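Local coordinates for hydroxylacyl-CoA dehydrogenase (Streptomyces coelicolor, PDB 5BKA), which probably takes part in biosynthesis of the benzoisochromanequinone actinorhodin, as a noncanonical member of the NTF2-like (SnoaL-like) superfamily, at residues Phe30-Phe43 against His53-His66. Sequence-based numbering, arbitrary orientation.
Sequences FAGYAATFTEDGEF and HTRAGITAVLEDFH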
loop_
_atom_site.group_PDB
_atom_site.type_symbol
_atom_site.label_atom_id
_atom_site.label_comp_id
_atom_site.label_asym_id
_atom_site.label_seq_id
_atom_site.Cartn_x
_atom_site.Cartn_y
_atom_site.Cartn_z
ATOM N N PHE B 30 -6.357 -15.981 13.615
ATOM C CA PHE B 30 -6.847 -15.024 14.606
ATOM C C PHE B 30 -6.000 -15.040 15.874
ATOM O O PHE B 30 -5.784 -13.993 16.495
ATOM C CB PHE B 30 -8.314 -15.308 14.920
ATOM C CG PHE B 30 -9.209 -15.199 13.726
ATOM C CD1 PHE B 30 -9.076 -14.139 12.844
ATOM C CD2 PHE B 30 -10.164 -16.164 13.466
ATOM C CE1 PHE B 30 -9.890 -14.036 11.730
ATOM C CE2 PHE B 30 -10.980 -16.069 12.356
ATOM C CZ PHE B 30 -10.843 -15.005 11.487
ATOM N N ALA B 31 -5.514 -16.217 16.279
ATOM C CA ALA B 31 -4.633 -16.291 17.441
ATOM C C ALA B 31 -3.284 -15.638 17.154
ATOM O O ALA B 31 -2.746 -14.912 17.999
ATOM C CB ALA B 31 -4.448 -17.748 17.866
ATOM N N GLY B 32 -2.722 -15.888 15.970
ATOM C CA GLY B 32 -1.485 -15.221 15.594
ATOM C C GLY B 32 -1.638 -13.715 15.518
ATOM O O GLY B 32 -0.739 -12.968 15.911
ATOM N N TYR B 33 -2.782 -13.248 15.010
ATOM C CA TYR B 33 -3.045 -11.814 14.966
ATOM C C TYR B 33 -3.126 -11.236 16.372
ATOM O O TYR B 33 -2.531 -10.191 16.664
ATOM C CB TYR B 33 -4.336 -11.548 14.191
ATOM C CG TYR B 33 -4.818 -10.114 14.231
ATOM C CD1 TYR B 33 -4.300 -9.161 13.364
ATOM C CD2 TYR B 33 -5.801 -9.717 15.128
ATOM C CE1 TYR B 33 -4.745 -7.850 13.394
ATOM C CE2 TYR B 33 -6.252 -8.410 15.165
ATOM C CZ TYR B 33 -5.721 -7.481 14.297
ATOM O OH TYR B 33 -6.169 -6.181 14.333
ATOM N N ALA B 34 -3.864 -11.906 17.261
ATOM C CA ALA B 34 -3.946 -11.456 18.647
ATOM C C ALA B 34 -2.587 -11.504 19.333
ATOM O O ALA B 34 -2.338 -10.737 20.270
ATOM C CB ALA B 34 -4.960 -12.304 19.418
ATOM N N ALA B 35 -1.700 -12.399 18.889
ATOM C CA ALA B 35 -0.371 -12.494 19.479
ATOM C C ALA B 35 0.490 -11.273 19.185
ATOM O O ALA B 35 1.496 -11.063 19.871
ATOM C CB ALA B 35 0.334 -13.759 18.988
ATOM N N THR B 36 0.128 -10.465 18.188
ATOM C CA THR B 36 0.833 -9.214 17.933
ATOM C C THR B 36 0.384 -8.093 18.860
ATOM O O THR B 36 0.950 -6.997 18.803
ATOM C CB THR B 36 0.646 -8.782 16.474
ATOM O OG1 THR B 36 -0.713 -8.376 16.263
ATOM C CG2 THR B 36 0.981 -9.927 15.529
ATOM N N PHE B 37 -0.605 -8.350 19.708
ATOM C CA PHE B 37 -1.061 -7.433 20.741
ATOM C C PHE B 37 -0.386 -7.749 22.069
ATOM O O PHE B 37 0.141 -8.843 22.282
ATOM C CB PHE B 37 -2.578 -7.529 20.928
ATOM C CG PHE B 37 -3.379 -6.791 19.898
ATOM C CD1 PHE B 37 -3.521 -7.294 18.617
ATOM C CD2 PHE B 37 -4.020 -5.607 20.223
ATOM C CE1 PHE B 37 -4.271 -6.620 17.672
ATOM C CE2 PHE B 37 -4.772 -4.928 19.283
ATOM C CZ PHE B 37 -4.900 -5.438 18.007
ATOM N N THR B 38 -0.412 -6.771 22.968
ATOM C CA THR B 38 -0.066 -7.052 24.351
ATOM C C THR B 38 -1.117 -7.981 24.955
ATOM O O THR B 38 -2.231 -8.118 24.440
ATOM C CB THR B 38 0.026 -5.761 25.167
ATOM O OG1 THR B 38 -1.130 -4.950 24.918
ATOM C CG2 THR B 38 1.277 -4.980 24.798
ATOM N N GLU B 39 -0.752 -8.632 26.063
ATOM C CA GLU B 39 -1.670 -9.586 26.674
ATOM C C GLU B 39 -2.897 -8.909 27.269
ATOM O O GLU B 39 -3.927 -9.566 27.446
ATOM C CB GLU B 39 -0.951 -10.415 27.741
ATOM C CG GLU B 39 -0.290 -11.666 27.183
ATOM C CD GLU B 39 -1.202 -12.880 27.235
ATOM O OE1 GLU B 39 -2.397 -12.712 27.557
ATOM O OE2 GLU B 39 -0.728 -13.998 26.943
ATOM N N ASP B 40 -2.812 -7.617 27.591
ATOM C CA ASP B 40 -3.983 -6.810 27.905
ATOM C C ASP B 40 -4.460 -6.019 26.692
ATOM O O ASP B 40 -5.011 -4.924 26.842
ATOM C CB ASP B 40 -3.693 -5.869 29.075
ATOM C CG ASP B 40 -2.466 -5.009 28.843
ATOM O OD1 ASP B 40 -1.784 -5.203 27.816
ATOM O OD2 ASP B 40 -2.185 -4.135 29.689
ATOM N N GLY B 41 -4.244 -6.557 25.491
ATOM C CA GLY B 41 -4.542 -5.858 24.257
ATOM C C GLY B 41 -5.951 -5.324 24.172
ATOM O O GLY B 41 -6.897 -5.975 24.617
ATOM N N GLU B 42 -6.095 -4.137 23.598
ATOM C CA GLU B 42 -7.371 -3.450 23.492
ATOM C C GLU B 42 -7.710 -3.302 22.015
ATOM O O GLU B 42 -6.895 -2.795 21.236
ATOM C CB GLU B 42 -7.254 -2.089 24.186
ATOM C CG GLU B 42 -8.506 -1.258 24.298
ATOM C CD GLU B 42 -8.651 -0.645 25.670
ATOM O OE1 GLU B 42 -9.426 0.318 25.814
ATOM O OE2 GLU B 42 -7.987 -1.134 26.607
ATOM N N PHE B 43 -8.905 -3.736 21.623
ATOM C CA PHE B 43 -9.322 -3.677 20.225
ATOM C C PHE B 43 -10.771 -3.224 20.127
ATOM O O PHE B 43 -11.675 -3.923 20.601
ATOM C CB PHE B 43 -9.141 -5.035 19.544
ATOM C CG PHE B 43 -9.626 -5.069 18.131
ATOM C CD1 PHE B 43 -9.055 -4.252 17.172
ATOM C CD2 PHE B 43 -10.639 -5.930 17.755
ATOM C CE1 PHE B 43 -9.496 -4.282 15.858
ATOM C CE2 PHE B 43 -11.086 -5.970 16.443
ATOM C CZ PHE B 43 -10.512 -5.142 15.491
ATOM N N HIS B 53 -10.908 -6.962 25.058
ATOM C CA HIS B 53 -9.723 -6.924 25.899
ATOM C C HIS B 53 -9.085 -8.304 25.970
ATOM O O HIS B 53 -9.772 -9.327 25.909
ATOM C CB HIS B 53 -10.059 -6.414 27.305
ATOM C CG HIS B 53 -10.467 -4.974 27.336
ATOM N ND1 HIS B 53 -11.779 -4.569 27.208
ATOM C CD2 HIS B 53 -9.735 -3.843 27.465
ATOM C CE1 HIS B 53 -11.838 -3.250 27.262
ATOM N NE2 HIS B 53 -10.612 -2.785 27.418
ATOM N N THR B 54 -7.753 -8.309 26.087
ATOM C CA THR B 54 -6.909 -9.502 26.131
ATOM C C THR B 54 -6.940 -10.279 24.819
ATOM O O THR B 54 -7.861 -10.125 24.011
ATOM C CB THR B 54 -7.303 -10.429 27.290
ATOM O OG1 THR B 54 -8.520 -11.115 26.969
ATOM C CG2 THR B 54 -7.479 -9.643 28.586
ATOM N N ARG B 55 -5.914 -11.107 24.600
ATOM C CA ARG B 55 -5.807 -11.866 23.357
ATOM C C ARG B 55 -6.999 -12.796 23.165
ATOM O O ARG B 55 -7.509 -12.939 22.048
ATOM C CB ARG B 55 -4.492 -12.646 23.336
ATOM C CG ARG B 55 -3.281 -11.737 23.224
ATOM C CD ARG B 55 -1.972 -12.504 23.235
ATOM N NE ARG B 55 -0.835 -11.591 23.162
ATOM C CZ ARG B 55 0.409 -11.910 23.502
ATOM N NH1 ARG B 55 0.687 -13.131 23.941
ATOM N NH2 ARG B 55 1.376 -11.009 23.400
ATOM N N ALA B 56 -7.441 -13.454 24.238
ATOM C CA ALA B 56 -8.601 -14.333 24.138
ATOM C C ALA B 56 -9.851 -13.549 23.754
ATOM O O ALA B 56 -10.671 -14.022 22.959
ATOM C CB ALA B 56 -8.814 -15.076 25.456
ATOM N N GLY B 57 -10.017 -12.352 24.322
ATOM C CA GLY B 57 -11.141 -11.511 23.941
ATOM C C GLY B 57 -11.060 -11.046 22.501
ATOM O O GLY B 57 -12.072 -10.993 21.797
ATOM N N ILE B 58 -9.859 -10.691 22.042
ATOM C CA ILE B 58 -9.680 -10.277 20.655
ATOM C C ILE B 58 -9.957 -11.444 19.716
ATOM O O ILE B 58 -10.623 -11.286 18.684
ATOM C CB ILE B 58 -8.271 -9.694 20.444
ATOM C CG1 ILE B 58 -8.098 -8.428 21.279
ATOM C CG2 ILE B 58 -8.029 -9.396 18.967
ATOM C CD1 ILE B 58 -6.701 -7.855 21.252
ATOM N N THR B 59 -9.455 -12.635 20.061
ATOM C CA THR B 59 -9.743 -13.819 19.255
ATOM C C THR B 59 -11.242 -14.068 19.146
ATOM O O THR B 59 -11.749 -14.346 18.054
ATOM C CB THR B 59 -9.038 -15.042 19.840
ATOM O OG1 THR B 59 -7.618 -14.861 19.780
ATOM C CG2 THR B 59 -9.456 -16.312 19.109
ATOM N N ALA B 60 -11.968 -13.973 20.262
ATOM C CA ALA B 60 -13.409 -14.208 20.248
ATOM C C ALA B 60 -14.113 -13.228 19.322
ATOM O O ALA B 60 -14.976 -13.618 18.529
ATOM C CB ALA B 60 -13.970 -14.105 21.667
ATOM N N VAL B 61 -13.765 -11.942 19.424
ATOM C CA VAL B 61 -14.370 -10.923 18.569
ATOM C C VAL B 61 -14.119 -11.235 17.098
ATOM O O VAL B 61 -15.004 -11.064 16.248
ATOM C CB VAL B 61 -13.841 -9.527 18.954
ATOM C CG1 VAL B 61 -13.868 -8.585 17.765
ATOM C CG2 VAL B 61 -14.646 -8.958 20.110
ATOM N N LEU B 62 -12.918 -11.715 16.776
ATOM C CA LEU B 62 -12.587 -11.990 15.382
ATOM C C LEU B 62 -13.405 -13.152 14.831
ATOM O O LEU B 62 -13.903 -13.081 13.701
ATOM C CB LEU B 62 -11.094 -12.284 15.248
ATOM C CG LEU B 62 -10.136 -11.134 15.544
ATOM C CD1 LEU B 62 -8.695 -11.612 15.505
ATOM C CD2 LEU B 62 -10.348 -9.981 14.572
ATOM N N GLU B 63 -13.540 -14.234 15.604
ATOM C CA GLU B 63 -14.397 -15.347 15.202
ATOM C C GLU B 63 -15.835 -14.906 14.952
ATOM O O GLU B 63 -16.460 -15.347 13.979
ATOM C CB GLU B 63 -14.343 -16.449 16.257
ATOM C CG GLU B 63 -13.375 -17.562 15.908
ATOM C CD GLU B 63 -13.067 -18.466 17.081
ATOM O OE1 GLU B 63 -13.962 -19.233 17.491
ATOM O OE2 GLU B 63 -11.935 -18.393 17.603
ATOM N N ASP B 64 -16.387 -14.057 15.825
ATOM C CA ASP B 64 -17.802 -13.706 15.717
ATOM C C ASP B 64 -18.076 -12.892 14.457
ATOM O O ASP B 64 -18.964 -13.233 13.665
ATOM C CB ASP B 64 -18.265 -12.941 16.958
ATOM C CG ASP B 64 -19.779 -12.838 17.037
ATOM O OD1 ASP B 64 -20.368 -12.079 16.242
ATOM O OD2 ASP B 64 -20.381 -13.522 17.888
ATOM N N PHE B 65 -17.322 -11.810 14.252
ATOM C CA PHE B 65 -17.460 -11.027 13.029
ATOM C C PHE B 65 -17.079 -11.828 11.792
ATOM O O PHE B 65 -17.346 -11.386 10.668
ATOM C CB PHE B 65 -16.600 -9.762 13.113
ATOM C CG PHE B 65 -17.186 -8.677 13.981
ATOM C CD1 PHE B 65 -16.423 -8.082 14.974
ATOM C CD2 PHE B 65 -18.491 -8.246 13.798
ATOM C CE1 PHE B 65 -16.951 -7.086 15.775
ATOM C CE2 PHE B 65 -19.025 -7.247 14.596
ATOM C CZ PHE B 65 -18.254 -6.668 15.584
ATOM N N HIS B 66 -16.458 -12.996 11.971
ATOM C CA HIS B 66 -16.067 -13.817 10.834
ATOM C C HIS B 66 -17.173 -14.757 10.378
ATOM O O HIS B 66 -17.183 -15.160 9.208
ATOM C CB HIS B 66 -14.817 -14.625 11.177
ATOM C CG HIS B 66 -14.278 -15.416 10.030
ATOM N ND1 HIS B 66 -13.589 -14.836 8.987
ATOM C CD2 HIS B 66 -14.343 -16.740 9.750
ATOM C CE1 HIS B 66 -13.243 -15.771 8.121
ATOM N NE2 HIS B 66 -13.688 -16.933 8.560
#
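Ile58 drives CD1 against one face of the Phe37 ring, 3.9 Å from its centroid in a CH-pi contact, while its CG1 meets Phe43 CB. One turn on, Leu62 serves two rings: CB lies over a face of Phe30, and CD1 comes within 3.5 Å of Tyr33 CD2. With CG anti to its carbonyl carbon (chi1 -60°), Phe30 also sends CZ onto the face of His66, a partly exposed edge-to-face pair with planes at 67°. The buried part, Ile58 and Leu62 against Tyr33, Phe37 and Phe43, belongs to the SnoaL-like, NTF2-type cone, where helices 30-35 and 54-66, whose N-to-C directions differ by 137°, pack beside a curved sheet. Toward solvent the contact becomes polar. The extended Arg55 grips Phe37 O side-on, NE at 3.0 Å and NH2 at 2.7 Å, with the oxygen in the guanidinium plane. Exposed Glu39 lays CG over one guanidinium face, and its OE2 forms a long salt bridge to NH1 (3.4 Å) from well outside that plane. A leucine in place of Arg55 would probably leave Phe37 O without these donors and Glu39 without its countercharge. Thr54 N makes a weak hydrogen bond to Gly41 O, which His53 CA also approaches.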